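Side-chain contacts in protein (tenascin) (Gallus gallus, PDB 1QR4), which is an extracellular matrix protein involved in cell adhesion, here as two fibronectin type III domains that probably bind heparin and contactin: residues Y41-P44 against S45-N49; D105-E108 against N109-T112. One frame throughout, in Å; residues are numbered along the deposited sequence.

Interaction 1: residues Y41-P44 against S45-N49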
loop_
_atom_site.group_PDB
_atom_site.type_symbol
_atom_site.label_atom_id
_atom_site.label_comp_id
_atom_site.label_asym_id
_atom_site.label_seq_id
_atom_site.Cartn_x
_atom_site.Cartn_y
_atom_site.Cartn_z
ATOM N N TYR A 41 4.402 -11.774 -13.524
ATOM C CA TYR A 41 3.795 -11.732 -12.207
ATOM C C TYR A 41 2.323 -11.967 -12.427
ATOM O O TYR A 41 1.725 -11.372 -13.323
ATOM C CB TYR A 41 4.023 -10.375 -11.525
ATOM C CG TYR A 41 3.482 -9.162 -12.268
ATOM C CD1 TYR A 41 4.268 -8.486 -13.201
ATOM C CD2 TYR A 41 2.206 -8.661 -11.997
ATOM C CE1 TYR A 41 3.802 -7.341 -13.838
ATOM C CE2 TYR A 41 1.727 -7.515 -12.627
ATOM C CZ TYR A 41 2.531 -6.858 -13.549
ATOM O OH TYR A 41 2.071 -5.721 -14.184
ATOM N N VAL A 42 1.740 -12.866 -11.646
ATOM C CA VAL A 42 0.330 -13.150 -11.819
ATOM C C VAL A 42 -0.434 -12.777 -10.566
ATOM O O VAL A 42 0.109 -12.826 -9.467
ATOM C CB VAL A 42 0.081 -14.646 -12.235
ATOM C CG1 VAL A 42 1.254 -15.172 -13.043
ATOM C CG2 VAL A 42 -0.169 -15.527 -11.040
ATOM N N SER A 43 -1.680 -12.351 -10.742
ATOM C CA SER A 43 -2.515 -11.971 -9.614
ATOM C C SER A 43 -3.311 -13.180 -9.195
ATOM O O SER A 43 -3.269 -14.217 -9.850
ATOM C CB SER A 43 -3.478 -10.848 -10.006
ATOM O OG SER A 43 -4.512 -11.321 -10.856
ATOM N N PRO A 44 -4.042 -13.067 -8.082
ATOM C CA PRO A 44 -4.863 -14.166 -7.576
ATOM C C PRO A 44 -5.934 -14.635 -8.557
ATOM O O PRO A 44 -6.535 -15.697 -8.367
ATOM C CB PRO A 44 -5.461 -13.567 -6.310
ATOM C CG PRO A 44 -4.327 -12.727 -5.804
ATOM C CD PRO A 44 -3.904 -12.013 -7.061
ATOM N N SER A 45 -6.164 -13.850 -9.605
ATOM C CA SER A 45 -7.153 -14.199 -10.623
ATOM C C SER A 45 -6.465 -14.924 -11.761
ATOM O O SER A 45 -7.098 -15.334 -12.730
ATOM C CB SER A 45 -7.834 -12.944 -11.170
ATOM O OG SER A 45 -6.914 -12.110 -11.853
ATOM N N GLY A 46 -5.147 -15.025 -11.664
ATOM C CA GLY A 46 -4.389 -15.703 -12.691
ATOM C C GLY A 46 -4.001 -14.822 -13.849
ATOM O O GLY A 46 -3.631 -15.324 -14.899
ATOM N N LYS A 47 -4.067 -13.514 -13.642
ATOM C CA LYS A 47 -3.715 -12.529 -14.659
ATOM C C LYS A 47 -2.211 -12.436 -14.708
ATOM O O LYS A 47 -1.579 -12.004 -13.748
ATOM C CB LYS A 47 -4.313 -11.158 -14.299
ATOM C CG LYS A 47 -3.741 -9.960 -15.068
ATOM C CD LYS A 47 -4.161 -9.972 -16.527
ATOM C CE LYS A 47 -3.507 -8.836 -17.294
ATOM N NZ LYS A 47 -3.835 -7.507 -16.711
ATOM N N LYS A 48 -1.646 -12.820 -15.841
ATOM C CA LYS A 48 -0.206 -12.807 -16.023
ATOM C C LYS A 48 0.258 -11.576 -16.804
ATOM O O LYS A 48 -0.284 -11.245 -17.852
ATOM C CB LYS A 48 0.218 -14.097 -16.738
ATOM C CG LYS A 48 1.689 -14.463 -16.600
ATOM C CD LYS A 48 2.002 -15.751 -17.348
ATOM C CE LYS A 48 1.098 -16.886 -16.891
ATOM N NZ LYS A 48 1.295 -18.123 -17.690
ATOM N N ASN A 49 1.239 -10.873 -16.263
ATOM C CA ASN A 49 1.770 -9.712 -16.940
ATOM C C ASN A 49 3.253 -9.911 -17.185
ATOM O O ASN A 49 3.962 -10.458 -16.338
ATOM C CB ASN A 49 1.539 -8.452 -16.120
ATOM C CG ASN A 49 0.101 -7.997 -16.149
ATOM O OD1 ASN A 49 -0.638 -8.166 -15.177
ATOM N ND2 ASN A 49 -0.309 -7.413 -17.267
#

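Interaction 2: residues D105-E108 against N109-T112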
loop_
_atom_site.group_PDB
_atom_site.type_symbol
_atom_site.label_atom_id
_atom_site.label_comp_id
_atom_site.label_asym_id
_atom_site.label_seq_id
_atom_site.Cartn_x
_atom_site.Cartn_y
_atom_site.Cartn_z
ATOM N N ASP A 105 -20.793 18.968 10.573
ATOM C CA ASP A 105 -21.486 19.053 11.852
ATOM C C ASP A 105 -20.525 19.481 12.942
ATOM O O ASP A 105 -20.536 18.929 14.053
ATOM C CB ASP A 105 -22.110 17.707 12.218
ATOM C CG ASP A 105 -22.901 17.090 11.074
ATOM O OD1 ASP A 105 -22.854 17.602 9.931
ATOM O OD2 ASP A 105 -23.572 16.065 11.321
ATOM N N ILE A 106 -19.673 20.450 12.614
ATOM C CA ILE A 106 -18.696 20.945 13.574
ATOM C C ILE A 106 -19.439 21.615 14.702
ATOM O O ILE A 106 -20.593 22.017 14.530
ATOM C CB ILE A 106 -17.738 21.970 12.961
ATOM C CG1 ILE A 106 -17.229 21.476 11.602
ATOM C CG2 ILE A 106 -16.563 22.210 13.908
ATOM C CD1 ILE A 106 -16.533 20.138 11.647
ATOM N N THR A 107 -18.786 21.730 15.853
ATOM C CA THR A 107 -19.396 22.344 17.021
ATOM C C THR A 107 -18.290 22.769 17.951
ATOM O O THR A 107 -17.114 22.685 17.612
ATOM C CB THR A 107 -20.333 21.341 17.752
ATOM O OG1 THR A 107 -21.342 20.893 16.841
ATOM C CG2 THR A 107 -21.032 21.979 18.953
ATOM N N GLU A 108 -18.682 23.273 19.110
ATOM C CA GLU A 108 -17.743 23.704 20.112
ATOM C C GLU A 108 -17.114 22.454 20.752
ATOM O O GLU A 108 -15.982 22.512 21.236
ATOM C CB GLU A 108 -18.464 24.583 21.159
ATOM C CG GLU A 108 -19.422 25.651 20.556
ATOM C CD GLU A 108 -19.219 27.072 21.113
ATOM O OE1 GLU A 108 -19.197 27.248 22.349
ATOM O OE2 GLU A 108 -19.097 28.023 20.308
ATOM N N ASN A 109 -17.803 21.310 20.648
ATOM C CA ASN A 109 -17.327 20.052 21.249
ATOM C C ASN A 109 -17.378 18.751 20.442
ATOM O O ASN A 109 -16.906 17.713 20.919
ATOM C CB ASN A 109 -18.043 19.812 22.582
ATOM C CG ASN A 109 -17.494 20.671 23.696
ATOM O OD1 ASN A 109 -17.785 21.864 23.780
ATOM N ND2 ASN A 109 -16.677 20.073 24.550
ATOM N N SER A 110 -17.921 18.789 19.231
ATOM C CA SER A 110 -18.007 17.567 18.440
ATOM C C SER A 110 -18.010 17.778 16.934
ATOM O O SER A 110 -18.527 18.781 16.435
ATOM C CB SER A 110 -19.265 16.802 18.823
ATOM O OG SER A 110 -20.413 17.581 18.535
ATOM N N ALA A 111 -17.494 16.783 16.212
ATOM C CA ALA A 111 -17.431 16.846 14.757
ATOM C C ALA A 111 -17.588 15.485 14.108
ATOM O O ALA A 111 -17.115 14.472 14.623
ATOM C CB ALA A 111 -16.126 17.481 14.308
ATOM N N THR A 112 -18.261 15.478 12.966
ATOM C CA THR A 112 -18.484 14.259 12.218
ATOM C C THR A 112 -17.439 14.153 11.110
ATOM O O THR A 112 -17.513 14.871 10.107
ATOM C CB THR A 112 -19.912 14.228 11.585
ATOM O OG1 THR A 112 -20.898 14.123 12.619
ATOM C CG2 THR A 112 -20.077 13.042 10.621
#

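Interaction 1: residues Y41-P44 against S45-N49
Y41 and N49 face each other as an antiparallel hydrogen-bonded pair in the C-C' hairpin (strands 36-42 and 48-53) of the first fibronectin type III domain. Both backbone bonds form: N49 N gives to Y41 O at 3.0 Å, and Y41 N gives to N49 O at 3.1 Å. V42 and K48 follow as a non-hydrogen-bonded pair. S43 N then bonds K47 O, and V42 CA also lies close to this oxygen in a CA-H...O contact. The chain reverses through a type I turn with a G1 bulge, a 3:5 hairpin, closed by G46 N to S43 O at 2.7 Å. G46 has positive phi, and a beta carbon there would jam against the preceding carbonyl oxygen, so the bulge needs glycine.

The Y41 ring lies over N49. Its chi1 of 59° sets CG between the backbone N and the carbonyl carbon, which lays the ring beside its strand partner. N49 CB sits under one ring face, 3.5 Å from the centroid, in a CH-pi contact offset toward the CZ end. The N49 amide plane is turned 29° from the ring, with OD1 nearest CE2. With an alanine here instead of Y41, N49 CB would probably lose its aromatic cover. Y41 also touches L65 and I73, which places the pair against a loop and strand 70-78. V42 CG1 lies alongside K48 CG at 3.7 Å. K48 belongs to the putative heparin-binding site; its end leads away from 41-44 and is poorly ordered.

At the turn, S43 OG accepts from S45 OG at 2.7 Å and, as an ST turn, from S45 N at 3.3 Å. Two donors gripping one hydroxyl oxygen should fix the S43 side chain, while backbone bonds and the CH-pi contact hold the other end.

Interaction 2: residues D105-E108 against N109-T112
The turn leading from strand 101-104 into strand 111-115 brings I106 and T107 of the second fibronectin type III domain against S110 and A111. I106 CD1 meets A111 CB at 3.8 Å. The isoleucine's CG1 lies beside its backbone N (chi1 -46°), and the onward bend at chi2 carries CD1 to the alanine methyl. Both residues also touch L180 of strand 171-181, so this small apolar contact joins the turn to the opposing sheet of the beta sandwich.

Nearer the bend, T107 stands over the S110 backbone, with CB 3.4 Å from S110 O. Its hydroxyl is used within the turn: T107 OG1 gives a hydrogen bond to I106 O at 2.7 Å. That bond is poorly oriented, since the donor sits above the carbonyl plane and off the lone pairs. S110 OG lies 3.8 Å from T107 OG1, a loose approach. At the other end, the D105 and T112 side chains meet at an angle, with D105 OD2 3.6 Å from T112 OG1. No hydrogen bond crosses between 105-108 and 109-112. Instead, the backbone of A111 pairs with L151 of strand 148-151, and that of N109 with L154 just beyond it.

How the interactions relate
From the N terminus, the chain first reaches interaction 1, in the first fibronectin type III domain. There 41-49 closes the tight turn between strands 36-42 and 48-53, at the edge of a four-stranded antiparallel sheet. The chain then completes that domain and passes into the second. Interaction 2, at 105-112, closes the turn between strands 101-104 and 111-115 of a three-stranded sheet. The contacts follow in series; neither encloses nor crosses the other. Interactions 1 and 2 lie on opposite sides of the chain's centre, their nearest atoms about 34 Å apart. Interaction 1 joins two paired strands; interaction 2 folds a loop back on the start of strand 111-115. Neither bridges the two domains.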